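Local coordinates for heme peroxidase (Bacteroides thetaiotaomicron, PDB 2GVK), which probably uses a bound heme to reduce hydrogen peroxide while oxidising dyes and other substrates, as dye-decolorizing peroxidases do, at residues K227-G239 against N279-L292. Residues are numbered along the deposited sequence; the frame is centred on the assembly and turned at random. Where two conformers were deposited one is given.
Sequences KPGNAHNAVTNIG and NMFIGSPAGNTDRL. With EDO (1,2-ethanediol), chain H.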
ATOM      1  N   LYS A 227     -32.332 -20.437  11.921  1.00 18.21           N
ATOM      2  CA  LYS A 227     -31.177 -21.329  11.915  1.00 17.29           C
ATOM      3  C   LYS A 227     -31.540 -22.748  12.343  1.00 16.57           C
ATOM      4  O   LYS A 227     -31.957 -22.960  13.470  1.00 16.36           O
ATOM      5  CB  LYS A 227     -30.085 -20.798  12.836  1.00 17.28           C
ATOM      6  CG  LYS A 227     -28.754 -21.503  12.647  1.00 18.34           C
ATOM      7  CD  LYS A 227     -27.817 -21.267  13.786  1.00 19.89           C
ATOM      8  CE  LYS A 227     -27.453 -19.833  13.919  1.00 20.62           C
ATOM      9  NZ  LYS A 227     -26.353 -19.670  14.888  1.00 22.70           N
ATOM     10  N   PRO A 228     -31.320 -23.730  11.458  1.00 15.82           N
ATOM     11  CA  PRO A 228     -31.550 -25.136  11.817  1.00 15.12           C
ATOM     12  C   PRO A 228     -30.558 -25.636  12.849  1.00 14.35           C
ATOM     13  O   PRO A 228     -29.417 -25.144  12.920  1.00 13.99           O
ATOM     14  CB  PRO A 228     -31.354 -25.878  10.498  1.00 15.24           C
ATOM     15  CG  PRO A 228     -31.275 -24.806   9.436  1.00 16.22           C
ATOM     16  CD  PRO A 228     -30.837 -23.586  10.078  1.00 15.81           C
ATOM     17  N   GLY A 229     -30.969 -26.640  13.622  1.00 13.81           N
ATOM     18  CA  GLY A 229     -30.136 -27.186  14.659  1.00 13.33           C
ATOM     19  C   GLY A 229     -28.928 -27.931  14.157  1.00 12.79           C
ATOM     20  O   GLY A 229     -28.006 -28.216  14.935  1.00 13.24           O
ATOM     21  N   ASN A 230     -28.920 -28.270  12.861  1.00 11.92           N
ATOM     22  CA  ASN A 230     -27.766 -28.994  12.261  1.00 11.32           C
ATOM     23  C   ASN A 230     -26.876 -28.093  11.384  1.00 11.30           C
ATOM     24  O   ASN A 230     -25.984 -28.580  10.686  1.00 11.19           O
ATOM     25  CB  ASN A 230     -28.226 -30.222  11.469  1.00 11.17           C
ATOM     26  CG  ASN A 230     -29.166 -29.878  10.323  1.00 12.30           C
ATOM     27  OD1 ASN A 230     -29.611 -28.741  10.177  1.00 13.45           O
ATOM     28  ND2 ASN A 230     -29.454 -30.860   9.501  1.00 14.44           N
ATOM     29  N   ALA A 231     -27.100 -26.789  11.460  1.00 11.53           N
ATOM     30  CA  ALA A 231     -26.232 -25.815  10.768  1.00 11.78           C
ATOM     31  C   ALA A 231     -24.827 -25.903  11.321  1.00 12.23           C
ATOM     32  O   ALA A 231     -24.631 -26.178  12.511  1.00 12.41           O
ATOM     33  CB  ALA A 231     -26.775 -24.415  10.928  1.00 11.94           C
ATOM     34  N   HIS A 232     -23.853 -25.686  10.464  1.00 12.48           N
ATOM     35  CA  HIS A 232     -22.451 -25.784  10.846  1.00 13.07           C
ATOM     36  C   HIS A 232     -22.118 -24.909  12.046  1.00 14.32           C
ATOM     37  O   HIS A 232     -21.418 -25.338  12.951  1.00 14.57           O
ATOM     38  CB  HIS A 232     -21.567 -25.400   9.664  1.00 12.97           C
ATOM     39  CG  HIS A 232     -20.111 -25.455   9.963  1.00 13.11           C
ATOM     40  ND1 HIS A 232     -19.450 -26.636  10.227  1.00 16.88           N
ATOM     41  CD2 HIS A 232     -19.164 -24.483   9.974  1.00 17.43           C
ATOM     42  CE1 HIS A 232     -18.170 -26.384  10.422  1.00 19.17           C
ATOM     43  NE2 HIS A 232     -17.974 -25.083  10.280  1.00 17.85           N
ATOM     44  N   ASN A 233     -22.603 -23.682  12.051  1.00 15.55           N
ATOM     45  CA  ASN A 233     -22.270 -22.777  13.146  1.00 16.85           C
ATOM     46  C   ASN A 233     -23.109 -23.044  14.401  1.00 17.28           C
ATOM     47  O   ASN A 233     -22.758 -22.606  15.471  1.00 18.08           O
ATOM     48  CB  ASN A 233     -22.380 -21.348  12.723  1.00 17.28           C
ATOM     49  CG  ASN A 233     -23.723 -20.825  12.839  1.00 21.02           C
ATOM     50  OD1 ASN A 233     -24.702 -21.545  12.673  1.00 24.15           O
ATOM     51  ND2 ASN A 233     -23.823 -19.542  13.154  1.00 27.63           N
ATOM     52  N   ALA A 234     -24.207 -23.781  14.262  1.00 17.00           N
ATOM     53  CA  ALA A 234     -24.950 -24.212  15.423  1.00 17.00           C
ATOM     54  C   ALA A 234     -24.214 -25.355  16.133  1.00 17.09           C
ATOM     55  O   ALA A 234     -24.047 -25.329  17.352  1.00 17.08           O
ATOM     56  CB  ALA A 234     -26.346 -24.644  15.038  1.00 16.85           C
ATOM     57  N   VAL A 235     -23.794 -26.367  15.377  1.00 17.05           N
ATOM     58  CA  VAL A 235     -23.222 -27.557  15.993  1.00 17.62           C
ATOM     59  C   VAL A 235     -21.786 -27.354  16.464  1.00 18.40           C
ATOM     60  O   VAL A 235     -21.366 -28.007  17.392  1.00 18.22           O
ATOM     61  CB  VAL A 235     -23.283 -28.830  15.051  1.00 17.43           C
ATOM     62  CG1 VAL A 235     -24.730 -29.062  14.533  1.00 17.09           C
ATOM     63  CG2 VAL A 235     -22.317 -28.714  13.921  1.00 18.08           C
ATOM     64  N   THR A 236     -21.045 -26.449  15.827  1.00 19.88           N
ATOM     65  CA  THR A 236     -19.580 -26.264  16.155  1.00 21.43           C
ATOM     66  C   THR A 236     -19.329 -25.232  17.256  1.00 23.05           C
ATOM     67  O   THR A 236     -18.207 -25.118  17.759  1.00 23.83           O
ATOM     68  CB  THR A 236     -18.738 -25.869  14.940  1.00 21.48           C
ATOM     69  OG1 THR A 236     -19.220 -24.627  14.384  1.00 21.36           O
ATOM     70  CG2 THR A 236     -18.759 -26.956  13.887  1.00 22.33           C
ATOM     71  N   ASN A 237     -20.330 -24.432  17.557  1.00 23.69           N
ATOM     72  CA  ASN A 237     -20.268 -23.513  18.681  1.00 24.31           C
ATOM     73  C   ASN A 237     -20.870 -24.233  19.833  1.00 24.61           C
ATOM     74  O   ASN A 237     -22.066 -24.294  19.956  1.00 24.88           O
ATOM     75  N   ILE A 238     -20.022 -24.845  20.667  1.00 24.70           N
ATOM     76  CA  ILE A 238     -20.507 -25.824  21.641  1.00 24.78           C
ATOM     77  C   ILE A 238     -21.114 -25.195  22.848  1.00 25.10           C
ATOM     78  O   ILE A 238     -21.839 -25.843  23.562  1.00 25.75           O
ATOM     79  CB  ILE A 238     -19.407 -26.822  22.075  1.00 24.59           C
ATOM     80  CG1 ILE A 238     -18.294 -26.118  22.838  1.00 22.80           C
ATOM     81  CG2 ILE A 238     -18.851 -27.538  20.855  1.00 24.34           C
ATOM     82  CD1 ILE A 238     -17.281 -27.085  23.428  1.00 22.52           C
ATOM     83  N   GLY A 239     -20.850 -23.909  23.056  1.00 25.12           N
ATOM     84  CA  GLY A 239     -21.497 -23.162  24.123  1.00 25.07           C
ATOM     85  C   GLY A 239     -20.666 -23.059  25.375  1.00 25.03           C
ATOM     86  O   GLY A 239     -19.529 -23.524  25.414  1.00 25.10           O
ATOM     87  N   ASN A 279     -19.988 -33.227  18.248  1.00 12.77           N
ATOM     88  CA  ASN A 279     -21.207 -32.573  17.783  1.00 12.93           C
ATOM     89  C   ASN A 279     -21.369 -32.689  16.261  1.00 13.00           C
ATOM     90  O   ASN A 279     -22.481 -32.801  15.758  1.00 13.04           O
ATOM     91  CB  ASN A 279     -21.219 -31.090  18.178  1.00 12.90           C
ATOM     92  CG  ASN A 279     -21.572 -30.866  19.637  1.00 13.76           C
ATOM     93  OD1 ASN A 279     -21.668 -31.806  20.428  1.00 11.86           O
ATOM     94  ND2 ASN A 279     -21.753 -29.610  20.001  1.00 16.36           N
HETATM   95  N   MSE A 280     -20.260 -32.590  15.533  1.00 12.91           N
HETATM   96  CA  MSE A 280     -20.300 -32.628  14.074  1.00 12.92           C
HETATM   97  C   MSE A 280     -20.545 -34.018  13.541  1.00 12.93           C
HETATM   98  O   MSE A 280     -21.438 -34.224  12.688  1.00 12.78           O
HETATM   99  CB  MSE A 280     -18.987 -32.114  13.494  1.00 13.23           C
HETATM  100  CG  MSE A 280     -18.764 -30.644  13.694  1.00 13.36           C
HETATM  101 SE   MSE A 280     -16.955 -30.161  13.182  0.70 22.89          SE
HETATM  102  CE  MSE A 280     -17.092 -30.605  11.204  1.00 18.37           C
ATOM    103  N   PHE A 281     -19.773 -34.984  14.029  1.00 13.18           N
ATOM    104  CA  PHE A 281     -19.736 -36.317  13.407  1.00 13.22           C
ATOM    105  C   PHE A 281     -20.711 -37.304  14.017  1.00 13.27           C
ATOM    106  O   PHE A 281     -21.200 -38.187  13.325  1.00 13.85           O
ATOM    107  CB  PHE A 281     -18.304 -36.874  13.434  1.00 13.53           C
ATOM    108  CG  PHE A 281     -17.377 -36.189  12.457  1.00 12.50           C
ATOM    109  CD1 PHE A 281     -16.761 -34.979  12.790  1.00 12.62           C
ATOM    110  CD2 PHE A 281     -17.177 -36.716  11.194  1.00 10.97           C
ATOM    111  CE1 PHE A 281     -15.947 -34.341  11.890  1.00 12.46           C
ATOM    112  CE2 PHE A 281     -16.355 -36.098  10.296  1.00 11.74           C
ATOM    113  CZ  PHE A 281     -15.757 -34.887  10.626  1.00 11.70           C
ATOM    114  N   ILE A 282     -20.945 -37.193  15.314  1.00 13.10           N
ATOM    115  CA  ILE A 282     -21.931 -38.054  15.990  0.50 12.97           C
ATOM    116  C   ILE A 282     -23.273 -37.347  16.074  1.00 12.59           C
ATOM    117  O   ILE A 282     -24.335 -37.949  15.781  1.00 12.36           O
ATOM    118  CB  ILE A 282     -21.474 -38.429  17.403  0.50 13.15           C
ATOM    119  CG1 ILE A 282     -20.070 -39.044  17.372  0.50 14.67           C
ATOM    120  CG2 ILE A 282     -22.473 -39.396  18.048  0.50 13.59           C
ATOM    121  CD1 ILE A 282     -19.955 -40.279  16.483  0.50 14.61           C
ATOM    122  N   GLY A 283     -23.235 -36.074  16.457  1.00 12.06           N
ATOM    123  CA  GLY A 283     -24.432 -35.281  16.644  1.00 11.79           C
ATOM    124  C   GLY A 283     -24.793 -35.131  18.113  1.00 11.51           C
ATOM    125  O   GLY A 283     -24.638 -36.068  18.911  1.00 11.37           O
ATOM    126  N   SER A 284     -25.247 -33.937  18.469  1.00 11.45           N
ATOM    127  CA  SER A 284     -25.836 -33.683  19.755  1.00 11.46           C
ATOM    128  C   SER A 284     -27.216 -33.095  19.551  1.00 11.05           C
ATOM    129  O   SER A 284     -27.333 -31.971  19.117  1.00 10.98           O
ATOM    130  CB  SER A 284     -24.988 -32.689  20.533  1.00 11.69           C
ATOM    131  OG  SER A 284     -25.578 -32.395  21.790  1.00 12.78           O
ATOM    132  N   PRO A 285     -28.276 -33.903  19.759  1.00 10.45           N
ATOM    133  CA  PRO A 285     -28.248 -35.315  20.147  1.00 10.46           C
ATOM    134  C   PRO A 285     -27.765 -36.194  18.984  1.00 10.50           C
ATOM    135  O   PRO A 285     -27.608 -35.707  17.865  1.00 10.48           O
ATOM    136  CB  PRO A 285     -29.689 -35.604  20.449  1.00 10.54           C
ATOM    137  CG  PRO A 285     -30.434 -34.682  19.523  1.00 10.98           C
ATOM    138  CD  PRO A 285     -29.646 -33.435  19.529  1.00 10.49           C
ATOM    139  N   ALA A 286     -27.518 -37.462  19.258  1.00 10.70           N
ATOM    140  CA  ALA A 286     -26.998 -38.377  18.236  1.00 11.02           C
ATOM    141  C   ALA A 286     -27.854 -38.318  16.976  1.00 11.05           C
ATOM    142  O   ALA A 286     -29.082 -38.420  17.040  1.00 11.10           O
ATOM    143  CB  ALA A 286     -26.951 -39.751  18.757  1.00 11.48           C
ATOM    144  N   GLY A 287     -27.198 -38.150  15.839  1.00 11.25           N
ATOM    145  CA  GLY A 287     -27.894 -38.039  14.560  1.00 11.66           C
ATOM    146  C   GLY A 287     -28.014 -36.614  14.074  1.00 12.02           C
ATOM    147  O   GLY A 287     -28.211 -36.383  12.894  1.00 12.62           O
ATOM    148  N   ASN A 288     -27.873 -35.642  14.989  1.00 12.05           N
ATOM    149  CA  ASN A 288     -27.945 -34.222  14.632  1.00 12.14           C
ATOM    150  C   ASN A 288     -26.593 -33.722  14.115  1.00 12.61           C
ATOM    151  O   ASN A 288     -25.977 -32.822  14.698  1.00 12.90           O
ATOM    152  CB  ASN A 288     -28.397 -33.376  15.836  1.00 12.00           C
ATOM    153  CG  ASN A 288     -28.591 -31.908  15.476  1.00 12.81           C
ATOM    154  OD1 ASN A 288     -29.072 -31.589  14.392  1.00 15.20           O
ATOM    155  ND2 ASN A 288     -28.177 -31.019  16.359  1.00 11.15           N
ATOM    156  N   THR A 289     -26.122 -34.352  13.051  1.00 12.83           N
ATOM    157  CA  THR A 289     -24.775 -34.112  12.552  1.00 13.15           C
ATOM    158  C   THR A 289     -24.679 -32.788  11.763  1.00 12.96           C
ATOM    159  O   THR A 289     -25.696 -32.252  11.283  1.00 12.88           O
ATOM    160  CB  THR A 289     -24.306 -35.274  11.668  1.00 13.64           C
ATOM    161  OG1 THR A 289     -25.292 -35.550  10.664  1.00 15.37           O
ATOM    162  CG2 THR A 289     -24.088 -36.530  12.510  1.00 15.27           C
ATOM    163  N   ASP A 290     -23.462 -32.265  11.670  1.00 12.60           N
ATOM    164  CA  ASP A 290     -23.174 -31.072  10.868  1.00 13.05           C
ATOM    165  C   ASP A 290     -23.616 -31.286   9.412  1.00 12.99           C
ATOM    166  O   ASP A 290     -23.125 -32.190   8.711  1.00 12.90           O
ATOM    167  CB  ASP A 290     -21.665 -30.786  10.919  1.00 13.44           C
ATOM    168  CG  ASP A 290     -21.296 -29.435  10.351  1.00 15.48           C
ATOM    169  OD1 ASP A 290     -22.110 -28.830   9.625  1.00 12.58           O
ATOM    170  OD2 ASP A 290     -20.158 -28.988  10.614  1.00 17.80           O
ATOM    171  N   ARG A 291     -24.556 -30.488   8.963  1.00 13.03           N
ATOM    172  CA  ARG A 291     -25.065 -30.602   7.607  0.50 12.89           C
ATOM    173  C   ARG A 291     -23.956 -30.358   6.561  1.00 12.80           C
ATOM    174  O   ARG A 291     -24.007 -30.884   5.471  1.00 12.72           O
ATOM    175  CB  ARG A 291     -26.204 -29.622   7.409  0.50 12.92           C
ATOM    176  CG  ARG A 291     -26.730 -29.569   6.054  0.50 14.17           C
ATOM    177  CD  ARG A 291     -27.782 -30.631   5.768  0.50 15.32           C
ATOM    178  NE  ARG A 291     -28.536 -30.225   4.604  0.50 14.03           N
ATOM    179  CZ  ARG A 291     -28.378 -30.714   3.386  0.50 14.53           C
ATOM    180  NH1 ARG A 291     -27.634 -31.781   3.180  0.50 13.07           N
ATOM    181  NH2 ARG A 291     -29.047 -30.168   2.372  0.50 16.04           N
ATOM    182  N   LEU A 292     -22.953 -29.583   6.929  1.00 12.57           N
ATOM    183  CA  LEU A 292     -21.843 -29.303   6.006  1.00 12.62           C
ATOM    184  C   LEU A 292     -21.055 -30.563   5.691  1.00 12.50           C
ATOM    185  O   LEU A 292     -20.422 -30.650   4.644  1.00 12.79           O
ATOM    186  CB  LEU A 292     -20.928 -28.223   6.560  1.00 12.92           C
ATOM    187  CG  LEU A 292     -19.802 -27.730   5.631  1.00 14.51           C
ATOM    188  CD1 LEU A 292     -20.319 -27.305   4.258  1.00 14.25           C
ATOM    189  CD2 LEU A 292     -19.061 -26.608   6.282  1.00 15.38           C
TER
HETATM  190  C1  EDO H 323     -14.659 -27.385  12.158  1.00 38.43           C
HETATM  191  O1  EDO H 323     -13.974 -28.658  11.975  1.00 41.46           O
HETATM  192  C2  EDO H 323     -14.603 -26.533  10.866  1.00 36.19           C
HETATM  193  O2  EDO H 323     -14.758 -25.102  11.191  1.00 31.34           O
HETATM  194  O   HOH W   1     -27.929 -33.238  10.042  1.00 28.03           O
HETATM  195  O   HOH W   2     -22.596 -28.600  22.687  1.00 29.86           O
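H232 ND1 donates a very short hydrogen bond to D290 OD2 (2.5 Å), with ring and carboxylate nearly coplanar, 24° apart. OD1 of the same carboxylate accepts from L292 N, closing an Asx turn, so both D290 oxygens are engaged. With CG anti to the backbone N (chi1 179°), the H232 ring lies beneath L292 CD2, a CH-pi contact 4.0 Å from the ring centroid. This pairing recalls the His-carboxylate bond on the proximal side of heme peroxidases; here H232 NE2 meets 1,2-ethanediol only weakly. N279 ND2 donates to V235 O (3.1 Å), which lies in its amide plane, and to a water that also serves I238 O. R291 N gives N230 O a nearly straight bond (2.9 Å, 169°). N288 ND2 bridges G229 O (3.1 Å) and S284 O (3.0 Å), each met from above its carbonyl plane. A leucine here, with no amide to donate, would probably leave both carbonyls without this partner and the 285-288 turn less firmly held to G229. V235 CG2 packs on D290 CB and M280 CG. Helix 205-212 flanks R291 and L292 through V211, helix 270-281 receives T236 and I238 on M276, and M280 reaches Y193 of strand 186-195.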